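Local coordinates for protein chymotrypsin-like serine protease (Equine arteritis virus, PDB 1MBM) that probably cleaves the viral replicase polyprotein as a chymotrypsin-like serine endopeptidase, carrying an alpha/beta extension at its C-terminal end, at residues G17-R22 with G72-L77; P82-A87 with S158-G163. All coordinates share one frame; numbering follows the deposited sequence.

Contact 1. Residues G17-R22 with G72-L77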
loop_
_atom_site.group_PDB
_atom_site.type_symbol
_atom_site.label_atom_id
_atom_site.label_comp_id
_atom_site.label_asym_id
_atom_site.label_seq_id
_atom_site.Cartn_x
_atom_site.Cartn_y
_atom_site.Cartn_z
ATOM N N GLY A 17 4.334 6.210 6.926
ATOM C CA GLY A 17 3.275 7.137 6.584
ATOM C C GLY A 17 3.542 7.877 5.294
ATOM O O GLY A 17 4.620 7.772 4.712
ATOM N N SER A 18 2.543 8.621 4.832
ATOM C CA SER A 18 2.699 9.436 3.643
ATOM C C SER A 18 2.018 10.782 3.864
ATOM O O SER A 18 1.061 10.880 4.622
ATOM C CB SER A 18 2.196 8.721 2.388
ATOM O OG SER A 18 0.819 8.436 2.461
ATOM N N VAL A 19 2.539 11.818 3.218
ATOM C CA VAL A 19 2.055 13.184 3.405
ATOM C C VAL A 19 1.547 13.778 2.090
ATOM O O VAL A 19 2.171 13.621 1.057
ATOM C CB VAL A 19 3.171 14.084 3.984
ATOM C CG1 VAL A 19 2.631 15.447 4.324
ATOM C CG2 VAL A 19 3.762 13.438 5.240
ATOM N N TRP A 20 0.414 14.467 2.143
ATOM C CA TRP A 20 -0.246 14.945 0.935
ATOM C C TRP A 20 -0.922 16.287 1.125
ATOM O O TRP A 20 -1.089 16.755 2.246
ATOM C CB TRP A 20 -1.324 13.947 0.497
ATOM C CG TRP A 20 -0.888 12.522 0.508
ATOM C CD1 TRP A 20 -0.814 11.689 1.595
ATOM C CD2 TRP A 20 -0.472 11.746 -0.619
ATOM N NE1 TRP A 20 -0.368 10.450 1.208
ATOM C CE2 TRP A 20 -0.148 10.458 -0.148
ATOM C CE3 TRP A 20 -0.327 12.014 -1.986
ATOM C CZ2 TRP A 20 0.311 9.447 -0.989
ATOM C CZ3 TRP A 20 0.129 11.001 -2.824
ATOM C CH2 TRP A 20 0.444 9.737 -2.320
ATOM N N THR A 21 -1.336 16.890 0.008
ATOM C CA THR A 21 -2.089 18.135 0.041
ATOM C C THR A 21 -3.534 17.862 -0.384
ATOM O O THR A 21 -3.771 17.088 -1.309
ATOM C CB THR A 21 -1.443 19.178 -0.910
ATOM O OG1 THR A 21 -0.168 19.576 -0.386
ATOM C CG2 THR A 21 -2.240 20.477 -0.924
ATOM N N ARG A 22 -4.484 18.488 0.311
ATOM C CA ARG A 22 -5.904 18.415 -0.026
ATOM C C ARG A 22 -6.643 19.672 0.481
ATOM O O ARG A 22 -6.659 19.940 1.674
ATOM C CB ARG A 22 -6.524 17.159 0.591
ATOM C CG ARG A 22 -7.966 16.878 0.158
ATOM C CD ARG A 22 -8.617 15.725 0.917
ATOM N NE ARG A 22 -8.525 15.910 2.364
ATOM C CZ ARG A 22 -8.582 14.926 3.250
ATOM N NH1 ARG A 22 -8.729 13.674 2.844
ATOM N NH2 ARG A 22 -8.500 15.195 4.547
ATOM N N GLY A 72 6.064 21.950 2.972
ATOM C CA GLY A 72 6.631 21.157 1.904
ATOM C C GLY A 72 5.701 21.095 0.715
ATOM O O GLY A 72 4.504 21.366 0.828
ATOM N N ASN A 73 6.253 20.739 -0.434
ATOM C CA ASN A 73 5.452 20.630 -1.640
ATOM C C ASN A 73 4.881 19.223 -1.762
ATOM O O ASN A 73 5.298 18.438 -2.622
ATOM C CB ASN A 73 6.285 20.982 -2.869
ATOM C CG ASN A 73 5.429 21.374 -4.045
ATOM O OD1 ASN A 73 4.325 21.895 -3.876
ATOM N ND2 ASN A 73 5.930 21.127 -5.251
ATOM N N TRP A 74 3.928 18.907 -0.892
ATOM C CA TRP A 74 3.334 17.581 -0.877
ATOM C C TRP A 74 2.402 17.391 -2.072
ATOM O O TRP A 74 1.651 18.300 -2.424
ATOM C CB TRP A 74 2.583 17.351 0.441
ATOM C CG TRP A 74 3.346 17.793 1.664
ATOM C CD1 TRP A 74 2.978 18.764 2.555
ATOM C CD2 TRP A 74 4.603 17.282 2.127
ATOM N NE1 TRP A 74 3.924 18.880 3.547
ATOM C CE2 TRP A 74 4.932 17.983 3.310
ATOM C CE3 TRP A 74 5.481 16.292 1.674
ATOM C CZ2 TRP A 74 6.097 17.728 4.034
ATOM C CZ3 TRP A 74 6.633 16.045 2.391
ATOM C CH2 TRP A 74 6.935 16.764 3.557
ATOM N N PRO A 75 2.468 16.216 -2.698
ATOM C CA PRO A 75 1.635 15.908 -3.868
ATOM C C PRO A 75 0.154 15.933 -3.511
ATOM O O PRO A 75 -0.209 15.646 -2.365
ATOM C CB PRO A 75 2.073 14.488 -4.242
ATOM C CG PRO A 75 2.671 13.946 -2.970
ATOM C CD PRO A 75 3.381 15.109 -2.364
ATOM N N GLN A 76 -0.683 16.305 -4.474
ATOM C CA GLN A 76 -2.119 16.366 -4.254
ATOM C C GLN A 76 -2.665 14.986 -3.924
ATOM O O GLN A 76 -2.268 13.995 -4.529
ATOM C CB GLN A 76 -2.821 16.924 -5.492
ATOM C CG GLN A 76 -4.196 17.495 -5.207
ATOM C CD GLN A 76 -4.130 18.855 -4.544
ATOM O OE1 GLN A 76 -3.095 19.519 -4.590
ATOM N NE2 GLN A 76 -5.235 19.279 -3.935
ATOM N N LEU A 77 -3.562 14.919 -2.949
ATOM C CA LEU A 77 -4.157 13.643 -2.560
ATOM C C LEU A 77 -5.359 13.302 -3.423
ATOM O O LEU A 77 -6.328 14.055 -3.444
ATOM C CB LEU A 77 -4.601 13.682 -1.093
ATOM C CG LEU A 77 -5.215 12.398 -0.520
ATOM C CD1 LEU A 77 -4.268 11.222 -0.687
ATOM C CD2 LEU A 77 -5.583 12.555 0.950
#
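Two backbone hydrogen bonds flank the bridge between Thr21 and Gln76: Thr21 N donates to Pro75 O (2.9 Å, 164° at the hydrogen), and Leu77 N donates to Thr21 O over 2.7 Å. A third bond involves a side chain. With OG1 beside its own backbone N (chi1 -68°), Thr21 gives its hydroxyl proton to Trp74 O at 3.0 Å, approaching from above the carbonyl plane. Gln76 CA adds a CA-H...O contact to Thr21 O.

The pairing is limited to this single bridge; the touching parts, 19-22 and 74-77, point 59° apart. It joins the end of strand 14-22, in the six-stranded antiparallel barrel that forms the N-terminal half of the chymotrypsin fold, to the connection leading from strand 60-65 to strand 85-91.

Two CH-pi contacts are the main apolar ones. CG1 of Val19, anti to the backbone N, stands 3.4 Å from the centroid of the five-membered ring of Trp74, almost on its normal; Gly72 CA lies over the opposite face. Leu77 CD1 sits over one face of the Trp20 indole, 3.9 Å from its five-membered centroid, while Pro75 CG reaches Trp20 CE3 at 3.7 Å.

Polar groups of the aromatic and charged side chains are held separately: Trp20 NE1 donates to Ser18 OG (2.7 Å), Trp74 NE1 to Leu70 O, and Arg22, whose side chain lies beside that of Leu77 and points the same way, forms salt bridges with Glu25 and Glu62.

Contact 2. Residues P82-A87 with S158-G163; sequences PTTGPA and SKHFTG
Thr84 meets the imidazole of His160 over one face, its CB 3.9 Å from the ring centroid and 17° off the normal, which is CH-pi geometry. The approach is displaced toward the rim, with CB closest to CG at 3.7 Å. The methyl shares the contact: with OG1 of Thr84 beside the backbone N (chi1 -60°), CG2 is left anti to it and lies 3.7 Å from His160 CD2. Phe161 supplies the second part of the first shell with the far end of its ring. Its CZ comes within 3.7 Å of Gly85 CA, its CE2 within 4.1 Å of Pro86 CD, and its CE1 also approaches the Thr84 methyl, all of them obliquely. Between the two backbones a water donates to both Thr84 O (2.9 Å) and His160 O (2.7 Å).

Further out, a type I turn from Ser158 to Phe161, closed by Phe161 N to Ser158 O at 3.1 Å, places the two rings just after helix 154-158. Phe161 also packs against Pro184, against Leu187 and Leu190 of helix 185-192 in the C-terminal extension, and against Leu99 of strand 94-100. In segment 82-87, Gly85 pairs through its backbone with Leu100, and Gln120 NE2 donates to the carbonyl oxygens of Thr83 and Pro86.

With 188 Å² buried in all, this surface contact between the second barrel and the extension has no direct hydrogen bond between the segments; it combines apolar and CH-pi contacts with one water, which supplies the hydrogens that two carbonyl acceptors could not give each other.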
loop_
_atom_site.group_PDB
_atom_site.type_symbol
_atom_site.label_atom_id
_atom_site.label_comp_id
_atom_site.label_asym_id
_atom_site.label_seq_id
_atom_site.Cartn_x
_atom_site.Cartn_y
_atom_site.Cartn_z
ATOM N N PRO A 82 -9.682 0.532 -6.214
ATOM C CA PRO A 82 -8.668 -0.423 -6.660
ATOM C C PRO A 82 -8.952 -0.898 -8.081
ATOM O O PRO A 82 -10.094 -1.177 -8.442
ATOM C CB PRO A 82 -8.826 -1.587 -5.674
ATOM C CG PRO A 82 -10.209 -1.408 -5.100
ATOM C CD PRO A 82 -10.371 0.070 -4.995
ATOM N N THR A 83 -7.901 -0.958 -8.882
ATOM C CA THR A 83 -7.969 -1.474 -10.233
ATOM C C THR A 83 -7.050 -2.693 -10.270
ATOM O O THR A 83 -5.933 -2.638 -9.760
ATOM C CB THR A 83 -7.502 -0.375 -11.203
ATOM O OG1 THR A 83 -8.579 0.553 -11.406
ATOM C CG2 THR A 83 -7.238 -0.923 -12.590
ATOM N N THR A 84 -7.516 -3.805 -10.825
ATOM C CA THR A 84 -6.665 -4.996 -10.883
ATOM C C THR A 84 -5.427 -4.745 -11.755
ATOM O O THR A 84 -5.528 -4.561 -12.960
ATOM C CB THR A 84 -7.446 -6.218 -11.409
ATOM O OG1 THR A 84 -8.553 -6.501 -10.535
ATOM C CG2 THR A 84 -6.573 -7.469 -11.314
ATOM N N GLY A 85 -4.259 -4.723 -11.132
ATOM C CA GLY A 85 -3.028 -4.459 -11.847
ATOM C C GLY A 85 -1.913 -4.141 -10.872
ATOM O O GLY A 85 -2.069 -4.314 -9.660
ATOM N N PRO A 86 -0.778 -3.688 -11.394
ATOM C CA PRO A 86 0.349 -3.301 -10.551
ATOM C C PRO A 86 0.007 -2.105 -9.654
ATOM O O PRO A 86 -0.825 -1.277 -9.993
ATOM C CB PRO A 86 1.419 -2.903 -11.573
ATOM C CG PRO A 86 0.621 -2.547 -12.808
ATOM C CD PRO A 86 -0.460 -3.566 -12.829
ATOM N N ALA A 87 0.644 -2.047 -8.495
ATOM C CA ALA A 87 0.495 -0.930 -7.579
ATOM C C ALA A 87 1.820 -0.763 -6.863
ATOM O O ALA A 87 2.606 -1.710 -6.765
ATOM C CB ALA A 87 -0.639 -1.166 -6.583
ATOM N N SER A 158 -5.969 -13.188 -15.042
ATOM C CA SER A 158 -5.294 -13.012 -16.332
ATOM C C SER A 158 -5.992 -12.077 -17.334
ATOM O O SER A 158 -5.338 -11.448 -18.160
ATOM C CB SER A 158 -5.029 -14.376 -16.966
ATOM O OG SER A 158 -4.115 -15.103 -16.168
ATOM N N LYS A 159 -7.314 -11.981 -17.243
ATOM C CA LYS A 159 -8.100 -11.081 -18.088
ATOM C C LYS A 159 -7.616 -9.631 -18.012
ATOM O O LYS A 159 -7.778 -8.863 -18.968
ATOM C CB LYS A 159 -9.570 -11.092 -17.642
ATOM C CG LYS A 159 -10.350 -12.337 -18.003
ATOM C CD LYS A 159 -11.815 -12.185 -17.597
ATOM C CE LYS A 159 -11.921 -11.631 -16.175
ATOM N NZ LYS A 159 -13.324 -11.493 -15.714
ATOM N N HIS A 160 -7.025 -9.260 -16.875
ATOM C CA HIS A 160 -6.608 -7.885 -16.647
ATOM C C HIS A 160 -5.181 -7.547 -17.052
ATOM O O HIS A 160 -4.714 -6.431 -16.800
ATOM C CB HIS A 160 -6.800 -7.564 -15.166
ATOM C CG HIS A 160 -8.197 -7.796 -14.691
ATOM N ND1 HIS A 160 -9.212 -6.897 -14.928
ATOM C CD2 HIS A 160 -8.752 -8.829 -14.009
ATOM C CE1 HIS A 160 -10.334 -7.359 -14.401
ATOM N NE2 HIS A 160 -10.082 -8.529 -13.841
ATOM N N PHE A 161 -4.492 -8.489 -17.687
ATOM C CA PHE A 161 -3.078 -8.282 -17.993
ATOM C C PHE A 161 -2.697 -8.523 -19.439
ATOM O O PHE A 161 -3.176 -9.465 -20.066
ATOM C CB PHE A 161 -2.215 -9.153 -17.079
ATOM C CG PHE A 161 -2.248 -8.729 -15.642
ATOM C CD1 PHE A 161 -3.251 -9.184 -14.789
ATOM C CD2 PHE A 161 -1.284 -7.861 -15.147
ATOM C CE1 PHE A 161 -3.289 -8.783 -13.453
ATOM C CE2 PHE A 161 -1.309 -7.454 -13.824
ATOM C CZ PHE A 161 -2.311 -7.918 -12.974
ATOM N N THR A 162 -1.810 -7.675 -19.953
ATOM C CA THR A 162 -1.339 -7.778 -21.330
ATOM C C THR A 162 -0.094 -8.651 -21.448
ATOM O O THR A 162 0.534 -8.997 -20.441
ATOM C CB THR A 162 -1.008 -6.373 -21.901
ATOM O OG1 THR A 162 -0.039 -5.732 -21.065
ATOM C CG2 THR A 162 -2.216 -5.449 -21.828
ATOM N N GLY A 163 0.264 -8.996 -22.685
ATOM C CA GLY A 163 1.435 -9.821 -22.957
ATOM C C GLY A 163 1.109 -11.262 -23.315
ATOM O O GLY A 163 0.019 -11.760 -23.015
HETATM O O HOH W 1 -3.730 -4.479 -15.221
#

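From the N terminus, strand 14-22 enters contact 1, and the chain then runs through the rest of the first barrel before residues 72-77 return to close a loop of 49 intervening residues. Shortly afterwards 82-87 opens contact 2, leading into strand 85-91 of the second sheet; 70 residues later 158-163 closes it, just past helix 154-158. The loops therefore follow in series, neither nesting nor crossing, and their centres lie 27 Å apart with nearest atoms about 12 Å apart. Contact 1 fastens the exit from the first barrel to one of its own strands, whereas contact 2 sets the start of the second barrel against the C-terminal extension.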